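Local coordinates for putative Fe-S biosynthesis protein (Lactobacillus acidophilus, PDB 2QGO) that is a putative iron-sulphur cluster biosynthesis protein of the Fe-S_biosyn family, probably contributing to cluster assembly, at residues N11-L16 / E20-I25. Residues are numbered along the deposited sequence; the frame is centred on the assembly and turned at random.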
ATOM      1  N   ASN A  11      -2.951 -12.877  -8.950  1.00 28.66           N
ATOM      2  CA  ASN A  11      -2.315 -13.424  -7.757  1.00 28.68           C
ATOM      3  C   ASN A  11      -2.262 -12.408  -6.617  1.00 28.58           C
ATOM      4  O   ASN A  11      -2.367 -12.783  -5.448  1.00 28.85           O
ATOM      5  CB  ASN A  11      -0.912 -13.936  -8.101  1.00 30.45           C
ATOM      6  CG  ASN A  11      -0.948 -15.133  -9.047  1.00 33.34           C
ATOM      7  OD1 ASN A  11      -2.020 -15.570  -9.472  1.00 36.20           O
ATOM      8  ND2 ASN A  11       0.221 -15.665  -9.380  1.00 35.24           N
ATOM      9  N   ALA A  12      -2.102 -11.127  -6.949  1.00 26.68           N
ATOM     10  CA  ALA A  12      -2.075 -10.091  -5.923  1.00 25.93           C
ATOM     11  C   ALA A  12      -3.480  -9.961  -5.332  1.00 25.02           C
ATOM     12  O   ALA A  12      -3.651  -9.883  -4.114  1.00 24.87           O
ATOM     13  CB  ALA A  12      -1.626  -8.759  -6.516  1.00 24.35           C
ATOM     14  N   VAL A  13      -4.488  -9.948  -6.205  1.00 25.60           N
ATOM     15  CA  VAL A  13      -5.879  -9.842  -5.769  1.00 26.24           C
ATOM     16  C   VAL A  13      -6.256 -11.019  -4.862  1.00 26.14           C
ATOM     17  O   VAL A  13      -6.853 -10.833  -3.798  1.00 25.03           O
ATOM     18  CB  VAL A  13      -6.844  -9.815  -6.981  1.00 27.87           C
ATOM     19  CG1 VAL A  13      -8.281 -10.053  -6.518  1.00 26.40           C
ATOM     20  CG2 VAL A  13      -6.733  -8.480  -7.696  1.00 26.17           C
ATOM     21  N   ASP A  14      -5.914 -12.231  -5.289  1.00 27.49           N
ATOM     22  CA  ASP A  14      -6.214 -13.416  -4.493  1.00 28.62           C
ATOM     23  C   ASP A  14      -5.575 -13.299  -3.121  1.00 27.48           C
ATOM     24  O   ASP A  14      -6.215 -13.554  -2.102  1.00 27.63           O
ATOM     25  CB  ASP A  14      -5.693 -14.680  -5.169  1.00 32.06           C
ATOM     26  CG  ASP A  14      -6.583 -15.139  -6.294  1.00 37.07           C
ATOM     27  OD1 ASP A  14      -7.729 -14.636  -6.404  1.00 40.37           O
ATOM     28  OD2 ASP A  14      -6.138 -16.015  -7.068  1.00 40.56           O
ATOM     29  N   TYR A  15      -4.307 -12.905  -3.105  1.00 27.26           N
ATOM     30  CA  TYR A  15      -3.584 -12.759  -1.852  1.00 27.66           C
ATOM     31  C   TYR A  15      -4.262 -11.734  -0.930  1.00 26.83           C
ATOM     32  O   TYR A  15      -4.545 -12.022   0.232  1.00 26.03           O
ATOM     33  CB  TYR A  15      -2.132 -12.355  -2.134  1.00 27.13           C
ATOM     34  CG  TYR A  15      -1.320 -12.100  -0.885  1.00 27.60           C
ATOM     35  CD1 TYR A  15      -0.927 -13.146  -0.054  1.00 27.79           C
ATOM     36  CD2 TYR A  15      -0.979 -10.800  -0.513  1.00 28.22           C
ATOM     37  CE1 TYR A  15      -0.211 -12.899   1.132  1.00 28.62           C
ATOM     38  CE2 TYR A  15      -0.271 -10.542   0.661  1.00 28.54           C
ATOM     39  CZ  TYR A  15       0.110 -11.596   1.481  1.00 28.54           C
ATOM     40  OH  TYR A  15       0.788 -11.325   2.650  1.00 28.80           O
ATOM     41  N   LEU A  16      -4.520 -10.539  -1.449  1.00 27.04           N
ATOM     42  CA  LEU A  16      -5.168  -9.506  -0.643  1.00 27.26           C
ATOM     43  C   LEU A  16      -6.467 -10.048  -0.054  1.00 27.93           C
ATOM     44  O   LEU A  16      -6.837  -9.709   1.072  1.00 25.47           O
ATOM     45  CB  LEU A  16      -5.432  -8.258  -1.490  1.00 26.88           C
ATOM     46  CG  LEU A  16      -4.146  -7.595  -2.016  1.00 28.80           C
ATOM     47  CD1 LEU A  16      -4.480  -6.432  -2.939  1.00 30.63           C
ATOM     48  CD2 LEU A  16      -3.307  -7.119  -0.850  1.00 28.15           C
ATOM     49  N   GLU A  20      -7.947 -10.859   3.740  1.00 28.80           N
ATOM     50  CA  GLU A  20      -9.171 -10.125   4.060  1.00 29.53           C
ATOM     51  C   GLU A  20      -9.034  -8.608   4.067  1.00 28.59           C
ATOM     52  O   GLU A  20      -9.673  -7.944   4.879  1.00 28.60           O
ATOM     53  CB  GLU A  20      -9.699 -10.552   5.437  1.00 31.94           C
ATOM     54  CG  GLU A  20      -9.937 -12.048   5.620  1.00 34.29           C
ATOM     55  CD  GLU A  20     -11.012 -12.597   4.707  1.00 36.97           C
ATOM     56  OE1 GLU A  20     -11.825 -11.801   4.180  1.00 38.08           O
ATOM     57  OE2 GLU A  20     -11.051 -13.832   4.523  1.00 38.56           O
ATOM     58  N   ILE A  21      -8.226  -8.047   3.175  1.00 26.29           N
ATOM     59  CA  ILE A  21      -8.054  -6.600   3.166  1.00 26.70           C
ATOM     60  C   ILE A  21      -8.320  -5.916   1.823  1.00 26.12           C
ATOM     61  O   ILE A  21      -8.137  -4.712   1.703  1.00 24.86           O
ATOM     62  CB  ILE A  21      -6.627  -6.224   3.609  1.00 27.17           C
ATOM     63  CG1 ILE A  21      -5.617  -6.856   2.649  1.00 26.52           C
ATOM     64  CG2 ILE A  21      -6.388  -6.667   5.052  1.00 25.01           C
ATOM     65  CD1 ILE A  21      -4.265  -6.184   2.661  1.00 27.82           C
ATOM     66  N   LEU A  22      -8.748  -6.682   0.820  1.00 26.85           N
ATOM     67  CA  LEU A  22      -9.001  -6.126  -0.509  1.00 28.31           C
ATOM     68  C   LEU A  22     -10.135  -5.098  -0.527  1.00 26.88           C
ATOM     69  O   LEU A  22     -10.174  -4.205  -1.372  1.00 28.19           O
ATOM     70  CB  LEU A  22      -9.318  -7.258  -1.492  1.00 28.87           C
ATOM     71  CG  LEU A  22      -9.535  -6.866  -2.962  1.00 30.43           C
ATOM     72  CD1 LEU A  22      -8.283  -6.212  -3.532  1.00 28.74           C
ATOM     73  CD2 LEU A  22      -9.899  -8.103  -3.756  1.00 31.93           C
ATOM     74  N   ASP A  23     -11.046  -5.235   0.424  1.00 26.88           N
ATOM     75  CA  ASP A  23     -12.208  -4.367   0.554  1.00 27.39           C
ATOM     76  C   ASP A  23     -11.950  -3.194   1.498  1.00 25.90           C
ATOM     77  O   ASP A  23     -12.832  -2.376   1.736  1.00 25.96           O
ATOM     78  CB  ASP A  23     -13.372  -5.190   1.108  1.00 31.31           C
ATOM     79  CG  ASP A  23     -13.102  -5.693   2.528  1.00 35.86           C
ATOM     80  OD1 ASP A  23     -12.086  -6.414   2.747  1.00 37.47           O
ATOM     81  OD2 ASP A  23     -13.902  -5.352   3.434  1.00 39.79           O
ATOM     82  N   LYS A  24     -10.742  -3.123   2.040  1.00 25.00           N
ATOM     83  CA  LYS A  24     -10.391  -2.080   2.986  1.00 24.18           C
ATOM     84  C   LYS A  24      -9.836  -0.811   2.352  1.00 25.00           C
ATOM     85  O   LYS A  24      -9.610  -0.739   1.143  1.00 22.19           O
ATOM     86  CB  LYS A  24      -9.343  -2.614   3.961  1.00 24.93           C
ATOM     87  CG  LYS A  24      -9.751  -3.855   4.736  1.00 23.97           C
ATOM     88  CD  LYS A  24     -10.790  -3.541   5.787  1.00 24.66           C
ATOM     89  CE  LYS A  24     -11.021  -4.731   6.691  1.00 25.88           C
ATOM     90  NZ  LYS A  24     -12.092  -4.428   7.675  1.00 28.52           N
ATOM     91  N   ILE A  25      -9.618   0.195   3.196  1.00 23.16           N
ATOM     92  CA  ILE A  25      -9.021   1.430   2.738  1.00 22.93           C
ATOM     93  C   ILE A  25      -7.537   1.086   2.692  1.00 22.64           C
ATOM     94  O   ILE A  25      -6.949   0.717   3.712  1.00 22.46           O
ATOM     95  CB  ILE A  25      -9.246   2.579   3.743  1.00 24.35           C
ATOM     96  CG1 ILE A  25     -10.747   2.848   3.899  1.00 25.31           C
ATOM     97  CG2 ILE A  25      -8.487   3.823   3.293  1.00 24.02           C
ATOM     98  CD1 ILE A  25     -11.470   3.162   2.587  1.00 27.76           C
TER
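The flat carbonyl group of Leu16 meets the amide of Ile21, which approaches 22° out of the carbonyl plane, while CG1 of Ile21 also lies against the oxygen, 3.5 Å from Leu16 O. The arrangement illustrates how a Schellman motif ends a helix and brings the side chains that follow back against its last turns. Glu20 is the first residue past helix 10-18 to leave helical backbone angles, with a positive phi, and two bonds return into the last turn; one is the nearly straight 3.0 Å bond from Ile21 N to Leu16 O (176° at the hydrogen). Glu20 N is about as near that oxygen but too badly angled to bond it.

Apolar branches then close the gap between helix and loop, joining the helix to the connection that leads into strand 25-30. CD1 of Ile21 rests 3.8 Å from CD2 of Leu16, and the same isoleucine reaches Trp54 and Ile112 of the sheet. Leu22 crosses Leu16 at about a right angle, its CD1 3.9 Å from CD1 of Leu16. With CG anti to the backbone N (chi1 -177°), the Leu22 side chain runs back along the helix toward its start. Replacing Leu22 by an alanine would probably open a gap beside Leu16 and leave Val13 without its partner in the connection after the helix.

Phe8 of strand 6-8 packs on Val13 and Leu16, and Val72 touches Leu22. The connection bends through a type I turn from Ile21 to Lys24. One turn further back along the helix, CG1 of Val13 lies 3.7 Å from CD2 of Leu22.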